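Local structure of YPM (Yersinia pseudotuberculosis, 1PM4) at residues Q14-V19 with N91-S96; L38-V43 with T95-L100; T48-R53 with I85-N90. The protein acts as a superantigen, a mitogenic toxin of Yersinia pseudotuberculosis that probably stimulates T cells outside the route of normal peptide recognition. All blocks are in the same frame, centred on the assembly; numbering follows the deposited sequence.

Interaction 1: Q14-V19 with N91-S96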
ATOM      1  N   GLN A  14     -24.186  -1.948  12.634  1.00  7.80           N
ATOM      2  CA  GLN A  14     -24.280  -1.689  14.049  1.00  6.43           C
ATOM      3  C   GLN A  14     -23.026  -1.024  14.628  1.00  7.60           C
ATOM      4  O   GLN A  14     -21.937  -1.089  14.042  1.00  8.59           O
ATOM      5  CB  GLN A  14     -24.554  -3.024  14.761  1.00  7.71           C
ATOM      6  CG  GLN A  14     -26.027  -3.440  14.501  1.00  7.80           C
ATOM      7  CD  GLN A  14     -26.240  -4.942  14.566  1.00  9.68           C
ATOM      8  OE1 GLN A  14     -25.283  -5.713  14.397  1.00 10.74           O
ATOM      9  NE2 GLN A  14     -27.463  -5.346  14.855  1.00  8.71           N
ATOM     10  N   GLY A  15     -23.186  -0.385  15.780  1.00  8.05           N
ATOM     11  CA  GLY A  15     -22.031   0.181  16.491  1.00  7.55           C
ATOM     12  C   GLY A  15     -20.871  -0.819  16.596  1.00  7.23           C
ATOM     13  O   GLY A  15     -21.092  -1.979  16.981  1.00  7.09           O
ATOM     14  N   LYS A  16     -19.660  -0.349  16.251  1.00  7.67           N
ATOM     15  CA  LYS A  16     -18.424  -1.118  16.277  1.00  6.34           C
ATOM     16  C   LYS A  16     -18.433  -2.344  15.365  1.00  8.58           C
ATOM     17  O   LYS A  16     -17.400  -3.038  15.332  1.00 10.19           O
ATOM     18  CB  LYS A  16     -18.074  -1.502  17.735  1.00  7.90           C
ATOM     19  CG  LYS A  16     -18.025  -0.373  18.722  1.00 10.30           C
ATOM     20  CD  LYS A  16     -16.973   0.678  18.274  1.00 11.32           C
ATOM     21  CE  LYS A  16     -16.676   1.731  19.303  1.00 17.11           C
ATOM     22  NZ  LYS A  16     -15.948   2.855  18.796  1.00 21.86           N
ATOM     23  N   GLY A  17     -19.463  -2.512  14.535  1.00  7.82           N
ATOM     24  CA  GLY A  17     -19.555  -3.697  13.708  1.00  8.73           C
ATOM     25  C   GLY A  17     -18.604  -3.655  12.507  1.00  9.21           C
ATOM     26  O   GLY A  17     -18.029  -2.580  12.144  1.00  7.97           O
ATOM     27  N   GLU A  18     -18.430  -4.810  11.882  1.00  7.90           N
ATOM     28  CA  GLU A  18     -17.672  -4.899  10.653  1.00  9.63           C
ATOM     29  C   GLU A  18     -18.493  -5.704   9.667  1.00 10.50           C
ATOM     30  O   GLU A  18     -19.100  -6.725  10.078  1.00 14.89           O
ATOM     31  CB  GLU A  18     -16.284  -5.470  10.837  0.60 10.62           C
ATOM     32  CG  GLU A  18     -16.184  -6.766  11.582  0.60 11.98           C
ATOM     33  CD  GLU A  18     -14.767  -7.317  11.685  0.60 10.37           C
ATOM     34  OE1 GLU A  18     -13.904  -6.499  12.051  0.60 17.68           O
ATOM     35  OE2 GLU A  18     -14.525  -8.552  11.536  0.60  5.82           O
ATOM     36  N   VAL A  19     -18.525  -5.288   8.417  1.00 10.35           N
ATOM     37  CA  VAL A  19     -19.267  -5.978   7.374  1.00  9.80           C
ATOM     38  C   VAL A  19     -18.323  -6.135   6.199  1.00 10.13           C
ATOM     39  O   VAL A  19     -17.653  -5.160   5.825  1.00  9.61           O
ATOM     40  CB  VAL A  19     -20.501  -5.141   6.951  1.00 10.07           C
ATOM     41  CG1 VAL A  19     -21.104  -5.723   5.684  1.00 12.13           C
ATOM     42  CG2 VAL A  19     -21.581  -5.118   8.055  1.00 11.77           C
ATOM     43  N   ASN A  91     -16.353   2.671  13.126  1.00  7.73           N
ATOM     44  CA  ASN A  91     -15.509   3.125  14.246  1.00  9.32           C
ATOM     45  C   ASN A  91     -16.328   3.744  15.371  1.00  8.94           C
ATOM     46  O   ASN A  91     -15.850   3.907  16.523  1.00 10.54           O
ATOM     47  CB  ASN A  91     -14.543   4.151  13.686  1.00  7.76           C
ATOM     48  CG  ASN A  91     -13.657   3.615  12.622  1.00  9.20           C
ATOM     49  OD1 ASN A  91     -13.101   2.503  12.763  1.00 13.73           O
ATOM     50  ND2 ASN A  91     -13.491   4.376  11.553  1.00  8.74           N
ATOM     51  N   SER A  92     -17.547   4.140  15.050  1.00  9.77           N
ATOM     52  CA  SER A  92     -18.473   4.734  16.005  1.00  9.74           C
ATOM     53  C   SER A  92     -19.298   3.693  16.740  1.00  9.13           C
ATOM     54  O   SER A  92     -19.504   2.567  16.242  1.00  8.36           O
ATOM     55  CB  SER A  92     -19.454   5.668  15.246  1.00 10.87           C
ATOM     56  OG  SER A  92     -20.456   6.227  16.048  1.00 10.54           O
ATOM     57  N   SER A  93     -19.781   4.050  17.936  1.00  7.39           N
ATOM     58  CA  SER A  93     -20.748   3.223  18.638  1.00  8.77           C
ATOM     59  C   SER A  93     -22.184   3.393  18.071  1.00  7.42           C
ATOM     60  O   SER A  93     -23.083   2.677  18.439  1.00 10.00           O
ATOM     61  CB  SER A  93     -20.711   3.482  20.119  1.00  9.87           C
ATOM     62  OG  SER A  93     -19.399   3.273  20.568  1.00 14.50           O
ATOM     63  N   GLU A  94     -22.382   4.370  17.187  1.00  9.27           N
ATOM     64  CA  GLU A  94     -23.666   4.667  16.576  1.00  8.24           C
ATOM     65  C   GLU A  94     -23.989   3.773  15.408  1.00  8.79           C
ATOM     66  O   GLU A  94     -23.266   3.733  14.401  1.00  7.73           O
ATOM     67  CB  GLU A  94     -23.728   6.136  16.143  1.00 10.41           C
ATOM     68  CG  GLU A  94     -25.076   6.583  15.609  1.00 13.17           C
ATOM     69  CD  GLU A  94     -25.206   8.124  15.477  1.00 18.50           C
ATOM     70  OE1 GLU A  94     -26.326   8.583  15.448  1.00 26.26           O
ATOM     71  OE2 GLU A  94     -24.209   8.831  15.295  1.00 20.51           O
ATOM     72  N   THR A  95     -25.102   3.055  15.521  1.00  7.68           N
ATOM     73  CA  THR A  95     -25.598   2.241  14.435  1.00  8.46           C
ATOM     74  C   THR A  95     -25.982   3.159  13.312  1.00 10.13           C
ATOM     75  O   THR A  95     -26.657   4.187  13.553  1.00 11.35           O
ATOM     76  CB  THR A  95     -26.812   1.435  14.906  1.00  8.91           C
ATOM     77  OG1 THR A  95     -26.340   0.466  15.878  1.00 10.16           O
ATOM     78  CG2 THR A  95     -27.410   0.666  13.745  1.00  9.36           C
ATOM     79  N   SER A  96     -25.454   2.857  12.138  1.00 10.34           N
ATOM     80  CA  SER A  96     -25.488   3.762  11.000  1.00 11.99           C
ATOM     81  C   SER A  96     -25.865   3.102   9.679  1.00 12.40           C
ATOM     82  O   SER A  96     -25.479   1.972   9.426  1.00 10.96           O
ATOM     83  CB  SER A  96     -24.100   4.360  10.793  1.00 12.21           C
ATOM     84  OG  SER A  96     -23.571   4.981  11.967  1.00 17.97           O
TER
HETATM   85  O   HOH W   1     -17.482   4.878  20.816  1.00 40.39           O

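Interaction 2: L38-V43 with T95-L100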
ATOM      1  N   LEU A  38     -17.150   4.441   0.230  1.00  7.92           N
ATOM      2  CA  LEU A  38     -18.086   4.257   1.311  1.00  7.38           C
ATOM      3  C   LEU A  38     -18.799   5.517   1.666  1.00  7.87           C
ATOM      4  O   LEU A  38     -18.156   6.543   1.754  1.00  8.51           O
ATOM      5  CB  LEU A  38     -17.331   3.781   2.530  1.00  9.19           C
ATOM      6  CG  LEU A  38     -18.190   3.364   3.730  1.00  8.91           C
ATOM      7  CD1 LEU A  38     -19.181   2.227   3.432  1.00 11.10           C
ATOM      8  CD2 LEU A  38     -17.186   2.932   4.852  1.00 12.37           C
ATOM      9  N   HIS A  39     -20.113   5.444   1.867  1.00  8.36           N
ATOM     10  CA  HIS A  39     -20.892   6.652   2.221  1.00  9.26           C
ATOM     11  C   HIS A  39     -21.862   6.248   3.326  1.00  9.74           C
ATOM     12  O   HIS A  39     -22.110   5.070   3.583  1.00  9.12           O
ATOM     13  CB  HIS A  39     -21.677   7.199   1.037  1.00 10.47           C
ATOM     14  CG  HIS A  39     -20.855   7.723  -0.116  1.00 11.57           C
ATOM     15  ND1 HIS A  39     -19.926   8.725   0.029  1.00 15.56           N
ATOM     16  CD2 HIS A  39     -20.954   7.506  -1.446  1.00 10.81           C
ATOM     17  CE1 HIS A  39     -19.413   9.029  -1.155  1.00 15.13           C
ATOM     18  NE2 HIS A  39     -20.021   8.301  -2.069  1.00 13.78           N
ATOM     19  N   SER A  40     -22.464   7.256   3.950  1.00  8.48           N
ATOM     20  CA  SER A  40     -23.530   7.059   4.925  1.00  9.25           C
ATOM     21  C   SER A  40     -24.486   8.251   4.949  1.00  9.40           C
ATOM     22  O   SER A  40     -24.023   9.431   4.846  1.00 10.97           O
ATOM     23  CB  SER A  40     -22.958   6.848   6.309  1.00  9.63           C
ATOM     24  OG  SER A  40     -23.966   6.654   7.280  1.00  9.27           O
ATOM     25  N   THR A  41     -25.777   7.943   5.053  1.00 10.32           N
ATOM     26  CA  THR A  41     -26.763   9.017   5.308  1.00 10.95           C
ATOM     27  C   THR A  41     -26.627   9.614   6.690  1.00 11.67           C
ATOM     28  O   THR A  41     -27.269  10.631   6.936  1.00 13.06           O
ATOM     29  CB  THR A  41     -28.204   8.537   5.113  1.00 11.82           C
ATOM     30  OG1 THR A  41     -28.530   7.475   6.019  1.00 10.36           O
ATOM     31  CG2 THR A  41     -28.428   8.047   3.706  1.00 13.85           C
ATOM     32  N   ASN A  42     -25.862   8.999   7.590  1.00 10.07           N
ATOM     33  CA  ASN A  42     -25.498   9.541   8.875  1.00 10.68           C
ATOM     34  C   ASN A  42     -24.404  10.540   8.654  1.00 10.34           C
ATOM     35  O   ASN A  42     -23.309  10.178   8.383  1.00 10.82           O
ATOM     36  CB  ASN A  42     -25.098   8.468   9.825  1.00  9.78           C
ATOM     37  CG  ASN A  42     -24.604   8.969  11.167  1.00 12.17           C
ATOM     38  OD1 ASN A  42     -24.682  10.166  11.505  1.00 13.54           O
ATOM     39  ND2 ASN A  42     -24.090   8.034  11.967  1.00 12.12           N
ATOM     40  N   VAL A  43     -24.697  11.819   8.831  1.00 11.44           N
ATOM     41  CA  VAL A  43     -23.700  12.847   8.477  1.00 10.21           C
ATOM     42  C   VAL A  43     -22.509  12.729   9.433  1.00 11.19           C
ATOM     43  O   VAL A  43     -21.404  13.185   9.137  1.00 11.95           O
ATOM     44  CB  VAL A  43     -24.341  14.283   8.584  1.00 13.11           C
ATOM     45  CG1 VAL A  43     -23.342  15.327   8.270  1.00 15.22           C
ATOM     46  CG2 VAL A  43     -25.496  14.379   7.590  1.00 16.62           C
ATOM     47  N   THR A  95     -25.102   3.055  15.521  1.00  7.68           N
ATOM     48  CA  THR A  95     -25.598   2.241  14.435  1.00  8.46           C
ATOM     49  C   THR A  95     -25.982   3.159  13.312  1.00 10.13           C
ATOM     50  O   THR A  95     -26.657   4.187  13.553  1.00 11.35           O
ATOM     51  CB  THR A  95     -26.812   1.435  14.906  1.00  8.91           C
ATOM     52  OG1 THR A  95     -26.340   0.466  15.878  1.00 10.16           O
ATOM     53  CG2 THR A  95     -27.410   0.666  13.745  1.00  9.36           C
ATOM     54  N   SER A  96     -25.454   2.857  12.138  1.00 10.34           N
ATOM     55  CA  SER A  96     -25.488   3.762  11.000  1.00 11.99           C
ATOM     56  C   SER A  96     -25.865   3.102   9.679  1.00 12.40           C
ATOM     57  O   SER A  96     -25.479   1.972   9.426  1.00 10.96           O
ATOM     58  CB  SER A  96     -24.100   4.360  10.793  1.00 12.21           C
ATOM     59  OG  SER A  96     -23.571   4.981  11.967  1.00 17.97           O
ATOM     60  N   ASN A  97     -26.555   3.848   8.807  1.00 10.77           N
ATOM     61  CA  ASN A  97     -26.677   3.439   7.405  1.00  9.87           C
ATOM     62  C   ASN A  97     -25.286   3.357   6.790  1.00 10.02           C
ATOM     63  O   ASN A  97     -24.381   4.125   7.162  1.00  9.65           O
ATOM     64  CB  ASN A  97     -27.474   4.523   6.645  1.00 10.27           C
ATOM     65  CG  ASN A  97     -27.283   4.473   5.131  1.00 11.21           C
ATOM     66  OD1 ASN A  97     -26.384   5.145   4.527  1.00  9.94           O
ATOM     67  ND2 ASN A  97     -28.156   3.649   4.470  1.00 14.91           N
ATOM     68  N   TYR A  98     -25.113   2.461   5.834  1.00  7.79           N
ATOM     69  CA  TYR A  98     -23.993   2.591   4.892  1.00  7.92           C
ATOM     70  C   TYR A  98     -24.441   2.378   3.453  1.00  8.10           C
ATOM     71  O   TYR A  98     -25.485   1.755   3.192  1.00  7.18           O
ATOM     72  CB  TYR A  98     -22.871   1.607   5.242  1.00  6.64           C
ATOM     73  CG  TYR A  98     -23.196   0.148   4.893  1.00  7.27           C
ATOM     74  CD1 TYR A  98     -22.892  -0.395   3.669  1.00  7.73           C
ATOM     75  CD2 TYR A  98     -23.740  -0.704   5.857  1.00  8.38           C
ATOM     76  CE1 TYR A  98     -23.252  -1.671   3.355  1.00 10.36           C
ATOM     77  CE2 TYR A  98     -24.008  -2.007   5.585  1.00  8.05           C
ATOM     78  CZ  TYR A  98     -23.731  -2.517   4.313  1.00  9.24           C
ATOM     79  OH  TYR A  98     -24.057  -3.855   3.997  1.00 10.54           O
ATOM     80  N   SER A  99     -23.671   2.902   2.532  1.00  8.14           N
ATOM     81  CA  SER A  99     -23.767   2.530   1.137  1.00  9.60           C
ATOM     82  C   SER A  99     -22.353   2.426   0.597  1.00  9.70           C
ATOM     83  O   SER A  99     -21.486   3.254   0.888  1.00 11.93           O
ATOM     84  CB  SER A  99     -24.664   3.488   0.304  1.00 12.94           C
ATOM     85  OG  SER A  99     -24.129   4.801   0.193  1.00 15.89           O
ATOM     86  N   LEU A 100     -22.091   1.381  -0.164  1.00  7.97           N
ATOM     87  CA  LEU A 100     -20.764   1.173  -0.750  1.00  8.38           C
ATOM     88  C   LEU A 100     -20.993   1.123  -2.279  1.00  9.58           C
ATOM     89  O   LEU A 100     -21.639   0.200  -2.763  1.00  9.16           O
ATOM     90  CB  LEU A 100     -20.230  -0.158  -0.288  1.00 10.05           C
ATOM     91  CG  LEU A 100     -18.818  -0.437  -0.784  1.00  9.63           C
ATOM     92  CD1 LEU A 100     -17.800   0.467  -0.157  1.00 12.64           C
ATOM     93  CD2 LEU A 100     -18.411  -1.892  -0.615  1.00 11.01           C
TER

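Interaction 3: T48-R53 with I85-N90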
ATOM      1  N   THR A  48     -14.278   3.126   8.299  1.00  6.97           N
ATOM      2  CA  THR A  48     -13.125   2.845   7.495  1.00  9.21           C
ATOM      3  C   THR A  48     -13.412   1.779   6.502  1.00  9.01           C
ATOM      4  O   THR A  48     -14.079   0.821   6.814  1.00  5.98           O
ATOM      5  CB  THR A  48     -11.934   2.452   8.460  1.00  9.90           C
ATOM      6  OG1 THR A  48     -11.641   3.559   9.340  1.00  8.40           O
ATOM      7  CG2 THR A  48     -10.644   2.179   7.677  1.00  9.51           C
ATOM      8  N   LEU A  49     -12.922   1.987   5.295  1.00  7.89           N
ATOM      9  CA  LEU A  49     -13.011   0.996   4.232  1.00  8.66           C
ATOM     10  C   LEU A  49     -11.621   0.420   3.952  1.00  9.32           C
ATOM     11  O   LEU A  49     -10.673   1.168   3.655  1.00 10.33           O
ATOM     12  CB  LEU A  49     -13.486   1.689   2.978  1.00  9.17           C
ATOM     13  CG  LEU A  49     -13.623   0.811   1.747  1.00 10.30           C
ATOM     14  CD1 LEU A  49     -14.686  -0.284   1.883  1.00 10.83           C
ATOM     15  CD2 LEU A  49     -13.959   1.631   0.467  1.00 11.72           C
ATOM     16  N   ILE A  50     -11.537  -0.892   3.991  1.00  8.39           N
ATOM     17  CA  ILE A  50     -10.280  -1.585   3.774  1.00  9.47           C
ATOM     18  C   ILE A  50     -10.464  -2.547   2.610  1.00  9.88           C
ATOM     19  O   ILE A  50     -11.426  -3.305   2.566  1.00  9.58           O
ATOM     20  CB  ILE A  50      -9.860  -2.359   5.014  1.00  9.48           C
ATOM     21  CG1 ILE A  50      -9.816  -1.452   6.222  1.00 10.23           C
ATOM     22  CG2 ILE A  50      -8.495  -3.004   4.779  1.00 11.66           C
ATOM     23  CD1 ILE A  50      -9.729  -2.235   7.550  1.00 16.54           C
ATOM     24  N   LEU A  51      -9.577  -2.459   1.615  1.00 10.32           N
ATOM     25  CA  LEU A  51      -9.482  -3.409   0.526  1.00 11.55           C
ATOM     26  C   LEU A  51      -8.525  -4.529   0.879  1.00 11.05           C
ATOM     27  O   LEU A  51      -7.337  -4.293   1.206  1.00 10.35           O
ATOM     28  CB  LEU A  51      -9.042  -2.678  -0.773  1.00 11.17           C
ATOM     29  CG  LEU A  51      -8.778  -3.622  -1.979  1.00 11.65           C
ATOM     30  CD1 LEU A  51      -9.982  -4.563  -2.385  1.00 11.39           C
ATOM     31  CD2 LEU A  51      -8.298  -2.841  -3.140  1.00 14.66           C
ATOM     32  N   LEU A  52      -9.062  -5.754   0.901  1.00 11.54           N
ATOM     33  CA  LEU A  52      -8.246  -6.929   1.089  1.00 13.52           C
ATOM     34  C   LEU A  52      -8.170  -7.747  -0.194  1.00 14.99           C
ATOM     35  O   LEU A  52      -9.164  -7.842  -0.955  1.00 15.42           O
ATOM     36  CB  LEU A  52      -8.809  -7.748   2.194  1.00 13.64           C
ATOM     37  CG  LEU A  52      -9.155  -7.004   3.506  1.00 14.37           C
ATOM     38  CD1 LEU A  52     -10.181  -7.855   4.185  1.00 17.57           C
ATOM     39  CD2 LEU A  52      -7.971  -6.900   4.281  1.00 16.90           C
ATOM     40  N   ARG A  53      -7.017  -8.370  -0.404  1.00 17.36           N
ATOM     41  CA  ARG A  53      -6.828  -9.317  -1.503  1.00 20.16           C
ATOM     42  C   ARG A  53      -6.426 -10.684  -1.005  1.00 21.62           C
ATOM     43  O   ARG A  53      -5.718 -10.791  -0.019  1.00 15.46           O
ATOM     44  CB  ARG A  53      -5.821  -8.788  -2.541  1.00 21.53           C
ATOM     45  CG  ARG A  53      -6.453  -8.901  -3.959  1.00 27.79           C
ATOM     46  CD  ARG A  53      -5.630  -8.427  -5.192  1.00 36.29           C
ATOM     47  NE  ARG A  53      -6.412  -8.143  -6.424  1.00 37.70           N
ATOM     48  CZ  ARG A  53      -7.491  -8.818  -6.841  1.00 41.53           C
ATOM     49  NH1 ARG A  53      -7.993  -9.828  -6.156  1.00 42.92           N
ATOM     50  NH2 ARG A  53      -8.095  -8.464  -7.964  1.00 43.00           N
ATOM     51  N   ILE A  85     -11.999  -8.428  -1.102  1.00 11.43           N
ATOM     52  CA  ILE A  85     -12.992  -8.049  -0.094  1.00 11.48           C
ATOM     53  C   ILE A  85     -12.867  -6.598   0.280  1.00  9.72           C
ATOM     54  O   ILE A  85     -11.756  -6.043   0.530  1.00 10.40           O
ATOM     55  CB  ILE A  85     -12.822  -8.909   1.136  1.00 12.50           C
ATOM     56  CG1 ILE A  85     -13.337 -10.301   0.836  1.00 14.88           C
ATOM     57  CG2 ILE A  85     -13.578  -8.337   2.421  1.00 13.28           C
ATOM     58  CD1 ILE A  85     -12.911 -11.233   1.946  1.00 19.37           C
ATOM     59  N   TRP A  86     -14.020  -5.955   0.318  1.00  9.05           N
ATOM     60  CA  TRP A  86     -14.194  -4.665   0.920  1.00  8.77           C
ATOM     61  C   TRP A  86     -14.651  -4.871   2.381  1.00  9.36           C
ATOM     62  O   TRP A  86     -15.717  -5.416   2.609  1.00 12.19           O
ATOM     63  CB  TRP A  86     -15.305  -3.913   0.196  1.00  9.32           C
ATOM     64  CG  TRP A  86     -15.040  -3.775  -1.267  1.00  9.24           C
ATOM     65  CD1 TRP A  86     -15.809  -4.331  -2.254  1.00 11.18           C
ATOM     66  CD2 TRP A  86     -14.087  -2.923  -1.924  1.00  9.89           C
ATOM     67  NE1 TRP A  86     -15.290  -4.013  -3.475  1.00 12.82           N
ATOM     68  CE2 TRP A  86     -14.266  -3.124  -3.339  1.00  9.16           C
ATOM     69  CE3 TRP A  86     -13.058  -2.109  -1.510  1.00 11.16           C
ATOM     70  CZ2 TRP A  86     -13.498  -2.524  -4.272  1.00 10.91           C
ATOM     71  CZ3 TRP A  86     -12.234  -1.509  -2.489  1.00 14.20           C
ATOM     72  CH2 TRP A  86     -12.492  -1.702  -3.867  1.00 13.22           C
ATOM     73  N   LYS A  87     -13.828  -4.469   3.336  1.00  9.04           N
ATOM     74  CA  LYS A  87     -14.226  -4.509   4.725  1.00  8.13           C
ATOM     75  C   LYS A  87     -14.607  -3.119   5.220  1.00  8.16           C
ATOM     76  O   LYS A  87     -13.814  -2.187   5.106  1.00  7.76           O
ATOM     77  CB  LYS A  87     -13.056  -5.023   5.558  1.00 10.15           C
ATOM     78  CG  LYS A  87     -13.284  -5.028   7.010  1.00  8.95           C
ATOM     79  CD  LYS A  87     -12.221  -5.843   7.776  1.00  9.42           C
ATOM     80  CE  LYS A  87     -12.490  -5.850   9.201  1.00  9.09           C
ATOM     81  NZ  LYS A  87     -11.343  -6.444  10.079  1.00 10.83           N
ATOM     82  N   ILE A  88     -15.798  -3.011   5.730  1.00  8.04           N
ATOM     83  CA  ILE A  88     -16.372  -1.796   6.288  1.00  7.88           C
ATOM     84  C   ILE A  88     -16.317  -1.950   7.789  1.00  7.46           C
ATOM     85  O   ILE A  88     -16.970  -2.856   8.358  1.00  9.06           O
ATOM     86  CB  ILE A  88     -17.875  -1.601   5.867  1.00  7.51           C
ATOM     87  CG1 ILE A  88     -17.971  -1.505   4.318  1.00  9.19           C
ATOM     88  CG2 ILE A  88     -18.446  -0.352   6.474  1.00  7.53           C
ATOM     89  CD1 ILE A  88     -19.362  -1.755   3.740  1.00 12.61           C
ATOM     90  N   LYS A  89     -15.614  -1.029   8.437  1.00  8.45           N
ATOM     91  CA  LYS A  89     -15.529  -1.001   9.868  1.00  8.44           C
ATOM     92  C   LYS A  89     -16.263   0.234  10.380  1.00  8.19           C
ATOM     93  O   LYS A  89     -15.951   1.332   9.949  1.00  8.14           O
ATOM     94  CB  LYS A  89     -14.090  -1.021  10.362  1.00 10.33           C
ATOM     95  CG  LYS A  89     -13.947  -0.922  11.907  1.00 15.99           C
ATOM     96  CD  LYS A  89     -14.731  -1.956  12.807  1.00 21.91           C
ATOM     97  CE  LYS A  89     -14.598  -1.720  14.326  1.00 26.58           C
ATOM     98  NZ  LYS A  89     -14.849  -2.915  15.293  1.00 24.81           N
ATOM     99  N   ASN A  90     -17.224   0.032  11.286  1.00  7.20           N
ATOM    100  CA  ASN A  90     -17.852   1.149  11.964  1.00  7.05           C
ATOM    101  C   ASN A  90     -17.049   1.542  13.194  1.00  9.62           C
ATOM    102  O   ASN A  90     -16.947   0.762  14.144  1.00  8.86           O
ATOM    103  CB  ASN A  90     -19.302   0.820  12.298  1.00  6.73           C
ATOM    104  CG  ASN A  90     -20.021   2.009  12.862  1.00  8.01           C
ATOM    105  OD1 ASN A  90     -19.445   3.112  12.909  1.00  6.04           O
ATOM    106  ND2 ASN A  90     -21.256   1.829  13.264  1.00  6.30           N
TER

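Interaction 1: Q14-V19 with N91-S96
G15 and S93 bring their backbones together at one end of the jelly roll, with CA atoms 3.9 Å apart, and Q14 lies similarly close to T95. Q14 to G17 form a type II beta turn, closed by G17 N on Q14 O, in the connection from strand 6-13 to strand 18-23. It nests against the loop that joins strand 84-90 to strand 96-103. S92 O receives K16 N at 2.9 Å, and G15 CA brings a C-H to S93 O at 3.3 Å. The loop has its own brace, an ST turn in which S92 OG accepts from E94 N. N90, just ahead of it, ties both sides together, since its ND2 bonds to Q14 O and E94 O.

Among the side chains, T95 lies alongside Q14, and its OG1 takes a long bond from G15 N at 3.3 Å. K16 folds back over the loop through a bend about its CB-CG bond (chi2 -59°). CD passes S92 O and N91 O, and CE reaches S93 OG at 3.4 Å. At the tip, NZ sits above the carbonyl plane of N91 and hydrogen-bonds to N91 O; the modelled 2.5 Å is shorter than normal for such a bond, so its exact length is doubtful.

Interaction 2: L38-V43 with T95-L100
H39 and S99 pair antiparallel through two backbone bonds, H39 N to S99 O and S99 N to H39 O. One step on, L38 faces L100 as a non-hydrogen-bonded pair. Past H39 strand 32-39 gives out, and side chains take over the job of holding S40 to N42 against strand 96-103.

N97 does much of that work. Its CB comes within 3.2 Å of T41 OG1, and CG stays close to the same hydroxyl oxygen at 3.4 Å, the two side chains crossing at about a right angle. With CG anti to the backbone N (chi1 161°), the amide reaches toward the turn. OD1 then accepts T41 N at 2.9 Å, a straight bond (169° at the hydrogen) that arrives from above the carbonyl plane, while ND2 stays 4.1 Å from T41 OG1. The backbone of N97 is gripped as well: S40 OG, held anti to its own N (chi1 -180°), donates to N97 O at 2.6 Å. That same OG accepts from N42 N, making an ST turn, so one hydroxyl both shapes the turn and ties it to the strand.

N42 completes the set. Its ND2 donates to S96 OG at 3.1 Å, the oxygen lying in the amide plane, while its OD1 takes N44 N. S96 OG in turn donates a hydrogen bond to E94 O. On the face that bears H39 and S99, H39 CB rests 3.5 Å from S99 OG, and H39 ND1 is hydrogen-bonded to D69 OD1.

Strand 96-103 lies between strands 32-39 and 6-13, bonded to the latter through S96, Y98 and L100. The face bearing L38 and L100 turns inward, onto M47 and L49 of strand 47-54 and W86 and I88 of strand 84-90.

Interaction 3: T48-R53 with I85-N90
T48 pairs with K89, I50 with K87 and L52 with I85, each through two backbone hydrogen bonds. The most linear of the six is L52 N to I85 O, 2.7 Å long and 178° at the hydrogen. At the non-hydrogen-bonded pairs between them, L49 with I88 and L51 with W86, CA-H groups make weak contacts to carbonyl oxygens; L49 CA lies 3.4 Å from K87 O.

Aromatic contact comes from W86. With CG beside the backbone N (chi1 -57°), its indole leans over strand 47-54, and L51 CD1 makes a CH-pi contact with one face, 4.0 Å from the centroid of the six-membered ring and 18° off its normal. L51 CB adds to this at CZ3, 3.8 Å away.

These are the two central strands of one sheet of the jelly-roll sandwich, and the face with L49, L51, W86 and I88 is turned to the other sheet, meeting L38, Y98 and L100.

Apolar packing continues on both faces. L49 CD1 touches W86 CB at 4.0 Å, and on the far face the L52 and I85 side chains cross obliquely, L52 CD1 lying 3.9 Å from I85 CG2.

The same face also carries the polar groups of T48, K87 and K89. K87 CB packs on I50 CB, but its extended chain leads away to a salt bridge between NZ and E75 of a second subunit. K89 NZ is hydrogen-bonded to K16 O, and T48 OG1 to N91 ND2.

In the fold
Interaction 3 is the buried one, its centre about 5 Å from the centre of the chain, whereas interaction 1 is a surface contact whose centre is about 16 Å away and interaction 2 is partly buried. Each sheet of the sandwich supplies one pair of strands: 84-90 with 47-54 in interaction 3, 96-103 with 32-39 in interaction 2. The two meet across the core, where L100 packs on W86 and L49, and Y98 on I88. Interaction 1 lies at the end of both sheets, on the loop from 84-90 to 96-103, and shares T95 and S96 with interaction 2. The chemistry shifts accordingly, from regular backbone pairing with leucines and an indole inside to hydroxyls, amides and a lysine in the turns.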